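Local coordinates for protein mannan endo-1,6-alpha-mannosidase (Chaetomium thermophilum, PDB 6RY0) that probably hydrolyses or transfers alpha-1,6-linked mannosides as a calcium-binding family 76 glycosidase, and is implicated in moving GPI-anchored glycoproteins into the fungal cell wall, at residues 142-147 / 415-420; 209-214 / 408-413; 239-244 / 295-300; 259-264 / 304-309. One frame throughout, in Å; residues are numbered along the deposited sequence.

Interaction 1: residues 142-147 / 415-420; sequences ENKFPN and TGISRG
N147 carries most of the polar part of this contact through its side-chain amide, which is set against the backbone of I417 and S418. ND2 of N147 donates to I417 O at 2.9 Å with an N-H...O angle of 157°, approaching from above the carbonyl plane, 59° out of it. The first torsion (chi1 -68°) keeps CG beside the backbone N and carries the amide across to the partner segment. A second direct bond, from K144 NZ to T415 O at 3.2 Å, is weak.

Two waters extend the polar set. One donates to N147 OD1 at 2.7 Å and accepts from S418 OG, whose oxygen also bonds L156 N. The other accepts from N147 ND2 and from R419 NH1, lying in the guanidinium plane at its edge.

The apolar share belongs to I417, whose side chain crosses that of K144 at about a right angle, with CG2 3.8 Å from K144 CE. K144 itself forms the Schellman turn that ends helix 127-142, so the contact ties this helix exit to the chain that follows helix 389-401.

With a leucine in place of N147, I417 O would probably lose its donor and both waters a mate. A single amide thus serves as donor and acceptor at once, giving to I417 O and binding a water at each end, while I417 and the K144 chain pack beside it.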
loop_
_atom_site.group_PDB
_atom_site.type_symbol
_atom_site.label_atom_id
_atom_site.label_comp_id
_atom_site.label_asym_id
_atom_site.label_seq_id
_atom_site.Cartn_x
_atom_site.Cartn_y
_atom_site.Cartn_z
ATOM N N GLU A 142 13.783 -2.894 0.826
ATOM C CA GLU A 142 13.896 -2.618 2.260
ATOM C C GLU A 142 13.977 -3.861 3.107
ATOM O O GLU A 142 14.620 -3.870 4.166
ATOM C CB GLU A 142 12.669 -1.798 2.714
ATOM C CG GLU A 142 12.656 -0.373 2.193
ATOM C CD GLU A 142 11.294 0.288 2.260
ATOM O OE1 GLU A 142 10.285 -0.411 2.510
ATOM O OE2 GLU A 142 11.222 1.529 2.018
ATOM N N ASN A 143 13.293 -4.902 2.681
ATOM C CA ASN A 143 13.195 -6.136 3.460
ATOM C C ASN A 143 14.258 -7.162 3.055
ATOM O O ASN A 143 14.282 -8.263 3.570
ATOM C CB ASN A 143 11.789 -6.725 3.335
ATOM C CG ASN A 143 10.761 -5.962 4.128
ATOM O OD1 ASN A 143 11.081 -4.986 4.786
ATOM N ND2 ASN A 143 9.488 -6.393 4.050
ATOM N N LYS A 144 15.129 -6.811 2.119
ATOM C CA LYS A 144 16.160 -7.730 1.621
ATOM C C LYS A 144 15.528 -8.995 1.045
ATOM O O LYS A 144 16.061 -10.087 1.156
ATOM C CB LYS A 144 17.221 -8.016 2.688
ATOM C CG LYS A 144 17.927 -6.776 3.144
ATOM C CD LYS A 144 18.975 -7.021 4.215
ATOM C CE LYS A 144 20.115 -7.850 3.766
ATOM N NZ LYS A 144 21.103 -7.863 4.865
ATOM N N PHE A 145 14.367 -8.824 0.414
ATOM C CA PHE A 145 13.718 -9.938 -0.288
ATOM C C PHE A 145 14.696 -10.451 -1.348
ATOM O O PHE A 145 15.365 -9.658 -2.013
ATOM C CB PHE A 145 12.415 -9.422 -0.901
ATOM C CG PHE A 145 11.483 -10.472 -1.416
ATOM C CD1 PHE A 145 10.853 -11.339 -0.555
ATOM C CD2 PHE A 145 11.159 -10.530 -2.740
ATOM C CE1 PHE A 145 9.965 -12.277 -1.012
ATOM C CE2 PHE A 145 10.269 -11.449 -3.206
ATOM C CZ PHE A 145 9.684 -12.339 -2.339
ATOM N N PRO A 146 14.792 -11.769 -1.544
ATOM C CA PRO A 146 15.789 -12.255 -2.499
ATOM C C PRO A 146 15.721 -11.574 -3.847
ATOM O O PRO A 146 14.649 -11.288 -4.386
ATOM C CB PRO A 146 15.464 -13.752 -2.602
ATOM C CG PRO A 146 14.916 -14.078 -1.225
ATOM C CD PRO A 146 14.103 -12.869 -0.841
ATOM N N ASN A 147 16.882 -11.314 -4.411
ATOM C CA ASN A 147 16.967 -10.604 -5.670
ATOM C C ASN A 147 16.521 -11.455 -6.831
ATOM O O ASN A 147 16.839 -12.640 -6.889
ATOM C CB ASN A 147 18.403 -10.169 -5.933
ATOM C CG ASN A 147 18.898 -9.109 -4.981
ATOM O OD1 ASN A 147 18.130 -8.291 -4.455
ATOM N ND2 ASN A 147 20.201 -9.079 -4.772
ATOM N N THR A 415 23.056 -1.833 4.138
ATOM C CA THR A 415 22.969 -3.276 4.327
ATOM C C THR A 415 22.077 -3.982 3.301
ATOM O O THR A 415 22.043 -5.202 3.260
ATOM C CB THR A 415 22.507 -3.667 5.755
ATOM O OG1 THR A 415 21.145 -3.294 5.927
ATOM C CG2 THR A 415 23.370 -3.001 6.832
ATOM N N GLY A 416 21.352 -3.236 2.484
ATOM C CA GLY A 416 20.487 -3.851 1.501
ATOM C C GLY A 416 21.299 -4.610 0.464
ATOM O O GLY A 416 22.508 -4.416 0.300
ATOM N N ILE A 417 20.610 -5.475 -0.265
ATOM C CA ILE A 417 21.230 -6.313 -1.282
ATOM C C ILE A 417 20.733 -6.035 -2.700
ATOM O O ILE A 417 21.279 -6.582 -3.647
ATOM C CB ILE A 417 21.092 -7.822 -0.968
ATOM C CG1 ILE A 417 19.617 -8.223 -0.893
ATOM C CG2 ILE A 417 21.815 -8.157 0.328
ATOM C CD1 ILE A 417 19.387 -9.721 -0.774
ATOM N N SER A 418 19.759 -5.135 -2.861
ATOM C CA SER A 418 19.251 -4.840 -4.188
ATOM C C SER A 418 20.214 -3.906 -4.923
ATOM O O SER A 418 21.264 -3.507 -4.383
ATOM C CB SER A 418 17.818 -4.302 -4.080
ATOM O OG SER A 418 17.210 -4.217 -5.356
ATOM N N ARG A 419 19.884 -3.622 -6.173
ATOM C CA ARG A 419 20.682 -2.764 -7.046
ATOM C C ARG A 419 19.733 -1.829 -7.772
ATOM O O ARG A 419 18.596 -2.208 -8.118
ATOM C CB ARG A 419 21.510 -3.580 -8.052
ATOM C CG ARG A 419 22.517 -4.513 -7.381
ATOM C CD ARG A 419 23.331 -5.310 -8.407
ATOM N NE ARG A 419 22.550 -6.255 -9.202
ATOM C CZ ARG A 419 22.186 -7.473 -8.810
ATOM N NH1 ARG A 419 22.478 -7.927 -7.598
ATOM N NH2 ARG A 419 21.500 -8.235 -9.636
ATOM N N GLY A 420 20.196 -0.599 -7.990
ATOM C CA GLY A 420 19.434 0.405 -8.703
ATOM C C GLY A 420 19.841 0.544 -10.158
ATOM O O GLY A 420 20.569 -0.277 -10.701
HETATM O O HOH W 1 16.949 -6.720 -6.311
HETATM O O HOH W 2 21.779 -10.702 -6.634
#

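Interaction 2: residues 209-214 / 408-413; sequences LARYTK and EPPATN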
loop_
_atom_site.group_PDB
_atom_site.type_symbol
_atom_site.label_atom_id
_atom_site.label_comp_id
_atom_site.label_asym_id
_atom_site.label_seq_id
_atom_site.Cartn_x
_atom_site.Cartn_y
_atom_site.Cartn_z
ATOM N N LEU A 209 12.767 6.143 -1.100
ATOM C CA LEU A 209 13.962 6.132 -1.945
ATOM C C LEU A 209 15.032 7.020 -1.365
ATOM O O LEU A 209 16.220 6.682 -1.428
ATOM C CB LEU A 209 13.606 6.492 -3.390
ATOM C CG LEU A 209 12.923 5.363 -4.157
ATOM C CD1 LEU A 209 12.212 5.891 -5.413
ATOM C CD2 LEU A 209 13.925 4.268 -4.523
ATOM N N ALA A 210 14.647 8.161 -0.813
ATOM C CA ALA A 210 15.625 9.020 -0.132
ATOM C C ALA A 210 16.325 8.275 0.991
ATOM O O ALA A 210 17.546 8.273 1.090
ATOM C CB ALA A 210 14.957 10.262 0.422
ATOM N N ARG A 211 15.542 7.632 1.857
ATOM C CA ARG A 211 16.163 6.949 2.983
ATOM C C ARG A 211 17.088 5.813 2.507
ATOM O O ARG A 211 18.164 5.595 3.059
ATOM C CB ARG A 211 15.122 6.425 3.967
ATOM C CG ARG A 211 15.763 5.866 5.230
ATOM C CD ARG A 211 14.763 5.316 6.202
ATOM N NE ARG A 211 15.379 4.839 7.430
ATOM C CZ ARG A 211 15.705 3.576 7.687
ATOM N NH1 ARG A 211 15.537 2.623 6.796
ATOM N NH2 ARG A 211 16.178 3.249 8.895
ATOM N N TYR A 212 16.633 5.058 1.524
ATOM C CA TYR A 212 17.404 3.895 1.115
ATOM C C TYR A 212 18.704 4.319 0.432
ATOM O O TYR A 212 19.773 3.791 0.710
ATOM C CB TYR A 212 16.579 3.011 0.173
ATOM C CG TYR A 212 17.240 1.687 -0.144
ATOM C CD1 TYR A 212 18.241 1.580 -1.092
ATOM C CD2 TYR A 212 16.867 0.531 0.532
ATOM C CE1 TYR A 212 18.878 0.381 -1.341
ATOM C CE2 TYR A 212 17.496 -0.696 0.273
ATOM C CZ TYR A 212 18.508 -0.755 -0.664
ATOM O OH TYR A 212 19.142 -1.953 -0.918
ATOM N N THR A 213 18.594 5.231 -0.516
ATOM C CA THR A 213 19.714 5.619 -1.383
ATOM C C THR A 213 20.571 6.739 -0.846
ATOM O O THR A 213 21.668 6.956 -1.364
ATOM C CB THR A 213 19.220 6.049 -2.769
ATOM O OG1 THR A 213 18.550 7.309 -2.669
ATOM C CG2 THR A 213 18.365 5.016 -3.481
ATOM N N LYS A 214 20.043 7.511 0.109
ATOM C CA LYS A 214 20.661 8.707 0.640
ATOM C C LYS A 214 20.795 9.789 -0.439
ATOM O O LYS A 214 21.665 10.644 -0.374
ATOM C CB LYS A 214 21.995 8.402 1.319
ATOM C CG LYS A 214 21.797 7.366 2.471
ATOM C CD LYS A 214 23.099 6.834 3.011
ATOM C CE LYS A 214 22.908 5.788 4.080
ATOM N NZ LYS A 214 22.187 6.293 5.271
ATOM N N GLU A 408 13.562 -6.779 11.732
ATOM C CA GLU A 408 14.513 -5.753 11.382
ATOM C C GLU A 408 13.752 -4.544 10.845
ATOM O O GLU A 408 12.742 -4.679 10.158
ATOM C CB GLU A 408 15.450 -6.297 10.313
ATOM C CG GLU A 408 16.332 -7.417 10.824
ATOM C CD GLU A 408 17.207 -6.942 11.916
ATOM O OE1 GLU A 408 17.883 -5.919 11.714
ATOM O OE2 GLU A 408 17.187 -7.573 12.993
ATOM N N PRO A 409 14.315 -3.348 11.063
ATOM C CA PRO A 409 13.763 -2.174 10.393
ATOM C C PRO A 409 14.072 -2.226 8.903
ATOM O O PRO A 409 14.952 -2.995 8.469
ATOM C CB PRO A 409 14.509 -1.036 11.065
ATOM C CG PRO A 409 15.837 -1.635 11.437
ATOM C CD PRO A 409 15.530 -3.035 11.836
ATOM N N PRO A 410 13.383 -1.398 8.104
ATOM C CA PRO A 410 13.737 -1.319 6.685
ATOM C C PRO A 410 15.234 -1.059 6.520
ATOM O O PRO A 410 15.804 -0.195 7.199
ATOM C CB PRO A 410 12.911 -0.121 6.187
ATOM C CG PRO A 410 11.926 0.162 7.238
ATOM C CD PRO A 410 12.305 -0.465 8.488
ATOM N N ALA A 411 15.854 -1.788 5.612
ATOM C CA ALA A 411 17.263 -1.589 5.284
ATOM C C ALA A 411 17.428 -0.320 4.451
ATOM O O ALA A 411 16.499 0.130 3.761
ATOM C CB ALA A 411 17.779 -2.777 4.507
ATOM N N THR A 412 18.631 0.230 4.511
ATOM C CA THR A 412 19.087 1.222 3.557
ATOM C C THR A 412 20.133 0.564 2.653
ATOM O O THR A 412 20.429 -0.637 2.791
ATOM C CB THR A 412 19.693 2.443 4.215
ATOM O OG1 THR A 412 20.973 2.096 4.749
ATOM C CG2 THR A 412 18.797 3.055 5.314
ATOM N N ASN A 413 20.740 1.344 1.754
ATOM C CA ASN A 413 21.811 0.824 0.939
ATOM C C ASN A 413 23.044 0.429 1.762
ATOM O O ASN A 413 23.931 -0.212 1.231
ATOM C CB ASN A 413 22.188 1.735 -0.231
ATOM C CG ASN A 413 22.784 3.052 0.176
ATOM O OD1 ASN A 413 23.155 3.294 1.331
ATOM N ND2 ASN A 413 22.924 3.920 -0.818
HETATM O O HOH W 3 15.518 2.672 3.999
HETATM O O HOH W 4 17.526 0.773 9.173
#
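The CA atoms of Y212 and T412 come within 4.0 Å where the loop 408-413 meets the C-terminal end of helix 196-213, and N413 N donates to Y212 O at 2.8 Å with an N-H...O angle of 155°. The loop thus supplies a backbone N-H to the last turn of a helix in the (alpha/alpha)6 barrel of glycosyl hydrolase family 76, just before K214 leaves the helix with positive phi.

Y212 lays its ring against the loop backbone: T412 C and N413 N both sit over the centre of one face, the nitrogen 3.6 Å above the plane. The ring reaches that place because CG is anti to the backbone N (chi1 -172°).

R211 runs out extended from CG to NE. Its NH1 donates to P410 O at 2.9 Å, almost straight at 164°; the acceptor lies in the guanidinium plane, whereas the nitrogen stands above the carbonyl plane. T412 CG2 rests over one guanidinium face, 3.6 Å above it and toward the rim. One water links NH1 to A411 O and another links NH2 to P410 O, while NE bonds N276 OD1, so each nitrogen of the group has a polar partner.

P410 also packs on helix 323-337, bringing a further helix to the contact. Within the helix, L209 O is gripped from opposite faces of its plane by T213 OG1 at 2.7 Å and T213 N at 2.9 Å.

Interaction 3: residues 239-244 / 295-300; sequences TWAVYD and LRDFFK
R296 points the end of its guanidinium at T239 O and grips that one oxygen with two nitrogens, NH1 and NH2 each 2.9 Å away. The oxygen lies within 2° of the guanidinium plane, yet the two donors meet it differently: NH1 is in the carbonyl plane on a lone pair, while NH2 stands 44° above that plane.

The adjoining side of the same group faces D297 in a salt bridge of two bonds. Here the grip is side-on, one nitrogen to each carboxylate oxygen: R296 NE reaches D297 OD1 at 2.9 Å, nearly straight but from 46° above the carboxylate plane, and R296 NH2 reaches D297 OD2 at 2.9 Å, on the syn side though tilted out of that plane. NH2 therefore serves both partners, and the four bonds together should hold the guanidinium against rotation. A bend at chi3 turns the arginine chain back to its neighbour, and the carboxylate probably offsets the arginine charge locally.

The side chains of T239 and R296 cross at about a right angle, T239 CB lying 3.8 Å from NH2. T239 OG1 is turned to its own chain, accepting from A241 N at 3.2 Å in an ST turn. A241 CB approaches D297 OD2 at 4.2 Å.

In the fold, this surface contact joins the loop between helix 216-231 and strand 245-247 to the last turn of helix 281-298, just before hairpin strand 299-300; W240 packs on that helix at R286, N289 and L290.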
loop_
_atom_site.group_PDB
_atom_site.type_symbol
_atom_site.label_atom_id
_atom_site.label_comp_id
_atom_site.label_asym_id
_atom_site.label_seq_id
_atom_site.Cartn_x
_atom_site.Cartn_y
_atom_site.Cartn_z
ATOM N N THR A 239 -7.554 19.862 11.465
ATOM C CA THR A 239 -7.758 18.539 12.080
ATOM C C THR A 239 -6.790 17.467 11.587
ATOM O O THR A 239 -6.728 16.389 12.191
ATOM C CB THR A 239 -9.179 18.015 11.824
ATOM O OG1 THR A 239 -9.253 17.702 10.423
ATOM C CG2 THR A 239 -10.227 19.048 12.203
ATOM N N TRP A 240 -6.108 17.713 10.482
ATOM C CA TRP A 240 -5.223 16.728 9.881
ATOM C C TRP A 240 -5.945 15.476 9.408
ATOM O O TRP A 240 -5.296 14.474 9.111
ATOM C CB TRP A 240 -3.989 16.443 10.744
ATOM C CG TRP A 240 -3.061 17.625 10.726
ATOM C CD1 TRP A 240 -3.256 18.865 11.271
ATOM C CD2 TRP A 240 -1.832 17.726 10.011
ATOM N NE1 TRP A 240 -2.218 19.703 10.962
ATOM C CE2 TRP A 240 -1.329 19.022 10.196
ATOM C CE3 TRP A 240 -1.103 16.838 9.226
ATOM C CZ2 TRP A 240 -0.120 19.446 9.641
ATOM C CZ3 TRP A 240 0.088 17.275 8.667
ATOM C CH2 TRP A 240 0.560 18.560 8.890
ATOM N N ALA A 241 -7.261 15.553 9.249
ATOM C CA ALA A 241 -7.961 14.626 8.389
ATOM C C ALA A 241 -7.372 14.683 6.986
ATOM O O ALA A 241 -6.854 15.713 6.563
ATOM C CB ALA A 241 -9.434 14.987 8.324
ATOM N N VAL A 242 -7.500 13.580 6.258
ATOM C CA VAL A 242 -6.954 13.474 4.914
ATOM C C VAL A 242 -8.061 13.063 3.955
ATOM O O VAL A 242 -8.594 11.936 4.008
ATOM C CB VAL A 242 -5.758 12.513 4.860
ATOM C CG1 VAL A 242 -5.217 12.430 3.428
ATOM C CG2 VAL A 242 -4.660 12.968 5.822
ATOM N N TYR A 243 -8.469 14.016 3.134
ATOM C CA TYR A 243 -9.580 13.881 2.220
ATOM C C TYR A 243 -9.141 13.196 0.914
ATOM O O TYR A 243 -7.986 12.844 0.737
ATOM C CB TYR A 243 -10.159 15.280 1.954
ATOM C CG TYR A 243 -10.559 15.997 3.235
ATOM C CD1 TYR A 243 -11.375 15.386 4.165
ATOM C CD2 TYR A 243 -10.085 17.266 3.497
ATOM C CE1 TYR A 243 -11.732 16.037 5.329
ATOM C CE2 TYR A 243 -10.425 17.926 4.657
ATOM C CZ TYR A 243 -11.259 17.298 5.589
ATOM O OH TYR A 243 -11.638 17.911 6.767
ATOM N N ASP A 244 -10.097 12.986 0.033
ATOM C CA ASP A 244 -9.872 12.103 -1.103
ATOM C C ASP A 244 -9.309 12.785 -2.348
ATOM O O ASP A 244 -8.502 12.181 -3.043
ATOM C CB ASP A 244 -11.160 11.354 -1.467
ATOM C CG ASP A 244 -10.872 10.176 -2.367
ATOM O OD1 ASP A 244 -10.273 9.207 -1.825
ATOM O OD2 ASP A 244 -11.164 10.212 -3.587
ATOM N N LEU A 295 -5.734 8.038 14.735
ATOM C CA LEU A 295 -6.235 7.402 15.937
ATOM C C LEU A 295 -7.629 7.910 16.275
ATOM O O LEU A 295 -8.480 7.149 16.724
ATOM C CB LEU A 295 -5.277 7.607 17.113
ATOM C CG LEU A 295 -3.938 6.917 16.947
ATOM C CD1 LEU A 295 -2.962 7.394 17.991
ATOM C CD2 LEU A 295 -4.040 5.399 16.948
ATOM N N ARG A 296 -7.870 9.195 16.051
ATOM C CA ARG A 296 -9.173 9.793 16.288
ATOM C C ARG A 296 -10.231 9.297 15.315
ATOM O O ARG A 296 -11.381 9.059 15.685
ATOM C CB ARG A 296 -9.000 11.316 16.168
ATOM C CG ARG A 296 -10.263 12.140 16.277
ATOM C CD ARG A 296 -10.022 13.576 15.855
ATOM N NE ARG A 296 -9.740 13.617 14.417
ATOM C CZ ARG A 296 -8.862 14.397 13.795
ATOM N NH1 ARG A 296 -8.140 15.290 14.466
ATOM N NH2 ARG A 296 -8.696 14.276 12.488
ATOM N N ASP A 297 -9.849 9.205 14.051
ATOM C CA ASP A 297 -10.825 8.989 12.998
ATOM C C ASP A 297 -11.083 7.532 12.646
ATOM O O ASP A 297 -12.234 7.173 12.344
ATOM C CB ASP A 297 -10.387 9.727 11.723
ATOM C CG ASP A 297 -10.364 11.240 11.879
ATOM O OD1 ASP A 297 -11.119 11.753 12.746
ATOM O OD2 ASP A 297 -9.635 11.904 11.108
ATOM N N PHE A 298 -10.039 6.713 12.635
ATOM C CA PHE A 298 -10.170 5.360 12.086
ATOM C C PHE A 298 -10.193 4.265 13.119
ATOM O O PHE A 298 -10.530 3.144 12.781
ATOM C CB PHE A 298 -9.055 5.063 11.069
ATOM C CG PHE A 298 -9.173 5.921 9.847
ATOM C CD1 PHE A 298 -10.179 5.691 8.936
ATOM C CD2 PHE A 298 -8.312 6.979 9.645
ATOM C CE1 PHE A 298 -10.318 6.504 7.825
ATOM C CE2 PHE A 298 -8.440 7.789 8.555
ATOM C CZ PHE A 298 -9.464 7.560 7.650
ATOM N N PHE A 299 -9.842 4.539 14.365
ATOM C CA PHE A 299 -9.845 3.504 15.386
ATOM C C PHE A 299 -11.020 3.740 16.297
ATOM O O PHE A 299 -11.181 4.798 16.894
ATOM C CB PHE A 299 -8.505 3.464 16.123
ATOM C CG PHE A 299 -7.427 2.849 15.278
ATOM C CD1 PHE A 299 -6.734 3.593 14.342
ATOM C CD2 PHE A 299 -7.134 1.501 15.369
ATOM C CE1 PHE A 299 -5.750 3.013 13.544
ATOM C CE2 PHE A 299 -6.169 0.921 14.577
ATOM C CZ PHE A 299 -5.480 1.661 13.661
ATOM N N LYS A 300 -11.898 2.744 16.375
ATOM C CA LYS A 300 -13.129 2.811 17.146
ATOM C C LYS A 300 -13.052 1.741 18.211
ATOM O O LYS A 300 -13.000 0.553 17.916
ATOM C CB LYS A 300 -14.303 2.584 16.219
ATOM C CG LYS A 300 -14.395 3.783 15.294
ATOM C CD LYS A 300 -15.647 3.938 14.523
ATOM C CE LYS A 300 -15.569 5.073 13.564
ATOM N NZ LYS A 300 -15.526 6.391 14.269
#

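Interaction 4: residues 259-264 / 304-309; sequences QFSYNA and VFEIPC
S261 OG donates to E306 OE1 at 2.7 Å, the shortest polar bond across the two segments, and S261 N donates to E306 OE2 at 2.8 Å, nearly straight at 169°. Both carboxylate oxygens use their syn lone pairs, so one serine holds the group by its hydroxyl and its backbone at once. E306 sends CG anti to the backbone N (chi1 -162°) and bends at chi2, which brings the carboxylate across to the serine.

F260 is the N-cap residue of helix 261-278, and E306 takes up the N-H of S261, the first residue of the helix. E306 is also the centre of an inverse gamma turn. Were E306 an alanine, S261 N and S261 OG would probably be left without their acceptors and a gap would open beside the F260 ring.

That ring has OE2 at its edge, with ring and carboxylate planes 21° apart. P308 covers one face in a CH-pi contact, its CG 3.8 Å from the ring centroid and offset toward the rim; P308 CB comes to 3.6 Å from F260 CE1. Buried Q259 O finds no polar partner and is met by carbons, P308 CG at 3.1 Å and I307 CG1 at 3.5 Å. Next along the chain, C309 is tied by a disulfide to C316.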
loop_
_atom_site.group_PDB
_atom_site.type_symbol
_atom_site.label_atom_id
_atom_site.label_comp_id
_atom_site.label_asym_id
_atom_site.label_seq_id
_atom_site.Cartn_x
_atom_site.Cartn_y
_atom_site.Cartn_z
ATOM N N GLN A 259 -12.956 10.169 3.828
ATOM C CA GLN A 259 -11.723 9.848 4.556
ATOM C C GLN A 259 -11.466 8.350 4.515
ATOM O O GLN A 259 -11.994 7.598 5.335
ATOM C CB GLN A 259 -11.806 10.333 5.987
ATOM C CG GLN A 259 -11.817 11.856 6.124
ATOM C CD GLN A 259 -11.965 12.266 7.576
ATOM O OE1 GLN A 259 -11.067 11.960 8.407
ATOM N NE2 GLN A 259 -13.012 12.930 7.897
ATOM N N PHE A 260 -10.652 7.915 3.551
ATOM C CA PHE A 260 -10.269 6.522 3.451
ATOM C C PHE A 260 -9.005 6.292 4.266
ATOM O O PHE A 260 -8.047 7.090 4.206
ATOM C CB PHE A 260 -10.070 6.106 1.996
ATOM C CG PHE A 260 -11.348 6.112 1.210
ATOM C CD1 PHE A 260 -12.248 5.080 1.365
ATOM C CD2 PHE A 260 -11.676 7.151 0.373
ATOM C CE1 PHE A 260 -13.441 5.087 0.691
ATOM C CE2 PHE A 260 -12.884 7.165 -0.308
ATOM C CZ PHE A 260 -13.754 6.140 -0.142
ATOM N N SER A 261 -8.982 5.185 5.002
ATOM C CA SER A 261 -7.922 4.954 5.967
ATOM C C SER A 261 -6.542 4.965 5.328
ATOM O O SER A 261 -5.581 5.496 5.905
ATOM C CB SER A 261 -8.173 3.626 6.663
ATOM O OG SER A 261 -8.053 2.525 5.789
ATOM N N TYR A 262 -6.431 4.386 4.142
ATOM C CA TYR A 262 -5.109 4.229 3.529
ATOM C C TYR A 262 -4.505 5.556 3.108
ATOM O O TYR A 262 -3.295 5.623 2.949
ATOM C CB TYR A 262 -5.127 3.211 2.371
ATOM C CG TYR A 262 -5.694 3.645 1.022
ATOM C CD1 TYR A 262 -6.744 4.560 0.898
ATOM C CD2 TYR A 262 -5.176 3.107 -0.138
ATOM C CE1 TYR A 262 -7.264 4.921 -0.335
ATOM C CE2 TYR A 262 -5.715 3.463 -1.375
ATOM C CZ TYR A 262 -6.744 4.389 -1.474
ATOM O OH TYR A 262 -7.262 4.776 -2.685
ATOM N N ASN A 263 -5.305 6.581 2.877
ATOM C CA ASN A 263 -4.752 7.879 2.507
ATOM C C ASN A 263 -4.001 8.509 3.660
ATOM O O ASN A 263 -2.814 8.857 3.547
ATOM C CB ASN A 263 -5.852 8.827 1.989
ATOM C CG ASN A 263 -6.128 8.658 0.527
ATOM O OD1 ASN A 263 -5.221 8.333 -0.244
ATOM N ND2 ASN A 263 -7.358 8.936 0.110
ATOM N N ALA A 264 -4.636 8.631 4.809
ATOM C CA ALA A 264 -3.942 9.176 5.975
ATOM C C ALA A 264 -2.784 8.277 6.368
ATOM O O ALA A 264 -1.706 8.767 6.720
ATOM C CB ALA A 264 -4.903 9.385 7.147
ATOM N N VAL A 304 -9.582 -0.784 13.818
ATOM C CA VAL A 304 -9.618 -0.008 12.585
ATOM C C VAL A 304 -10.990 -0.158 11.904
ATOM O O VAL A 304 -11.577 -1.246 11.876
ATOM C CB VAL A 304 -8.484 -0.447 11.652
ATOM C CG1 VAL A 304 -8.675 -1.872 11.218
ATOM C CG2 VAL A 304 -8.336 0.507 10.482
ATOM N N PHE A 305 -11.474 0.925 11.319
ATOM C CA PHE A 305 -12.826 1.006 10.804
ATOM C C PHE A 305 -12.799 1.868 9.544
ATOM O O PHE A 305 -12.322 3.019 9.592
ATOM C CB PHE A 305 -13.750 1.594 11.877
ATOM C CG PHE A 305 -15.190 1.520 11.548
ATOM C CD1 PHE A 305 -15.796 2.493 10.828
ATOM C CD2 PHE A 305 -15.952 0.438 11.977
ATOM C CE1 PHE A 305 -17.174 2.396 10.555
ATOM C CE2 PHE A 305 -17.292 0.357 11.737
ATOM C CZ PHE A 305 -17.890 1.306 11.013
ATOM N N GLU A 306 -13.340 1.357 8.455
ATOM C CA GLU A 306 -13.280 2.063 7.171
ATOM C C GLU A 306 -14.445 3.041 7.077
ATOM O O GLU A 306 -15.506 2.726 6.528
ATOM C CB GLU A 306 -13.243 1.078 6.003
ATOM C CG GLU A 306 -12.763 1.713 4.716
ATOM C CD GLU A 306 -11.380 2.324 4.879
ATOM O OE1 GLU A 306 -10.480 1.562 5.305
ATOM O OE2 GLU A 306 -11.219 3.528 4.624
ATOM N N ILE A 307 -14.251 4.234 7.653
ATOM C CA ILE A 307 -15.372 5.145 7.907
ATOM C C ILE A 307 -16.256 5.440 6.684
ATOM O O ILE A 307 -17.438 5.598 6.910
ATOM C CB ILE A 307 -15.054 6.349 8.837
ATOM C CG1 ILE A 307 -13.942 7.140 8.235
ATOM C CG2 ILE A 307 -14.711 5.916 10.273
ATOM C CD1 ILE A 307 -13.320 8.222 9.134
ATOM N N PRO A 308 -15.744 5.544 5.436
ATOM C CA PRO A 308 -16.689 5.889 4.373
ATOM C C PRO A 308 -17.661 4.804 3.988
ATOM O O PRO A 308 -18.623 5.125 3.295
ATOM C CB PRO A 308 -15.784 6.226 3.181
ATOM C CG PRO A 308 -14.452 6.578 3.813
ATOM C CD PRO A 308 -14.354 5.597 4.944
ATOM N N CYS A 309 -17.428 3.556 4.367
ATOM C CA CYS A 309 -18.264 2.465 3.877
ATOM C C CYS A 309 -18.652 1.418 4.882
ATOM O O CYS A 309 -19.655 0.764 4.672
ATOM C CB CYS A 309 -17.629 1.831 2.633
ATOM S SG CYS A 309 -16.070 0.958 2.919
#

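How the interactions relate
The four contacts form two pairs. Interactions 1 and 2, with centres 10 Å apart, share the chain that follows helix 389-401: E142 O and A411 N make a probable hydrogen bond at 2.8 Å, and Y212 OH packs on G416 CA at 3.4 Å. Interactions 3 and 4 lie closer, their centres 7 Å apart, and F298 bridges them, its CE1 3.4 Å from S261 N; their segments alternate along the chain, and helices 261-278 and 281-298 are consecutive. Interaction 1 lies across the chain's centre from interactions 3 and 4, about 34 Å from interaction 3 between centres. All four lie away from the calcium bound at D73 and H385.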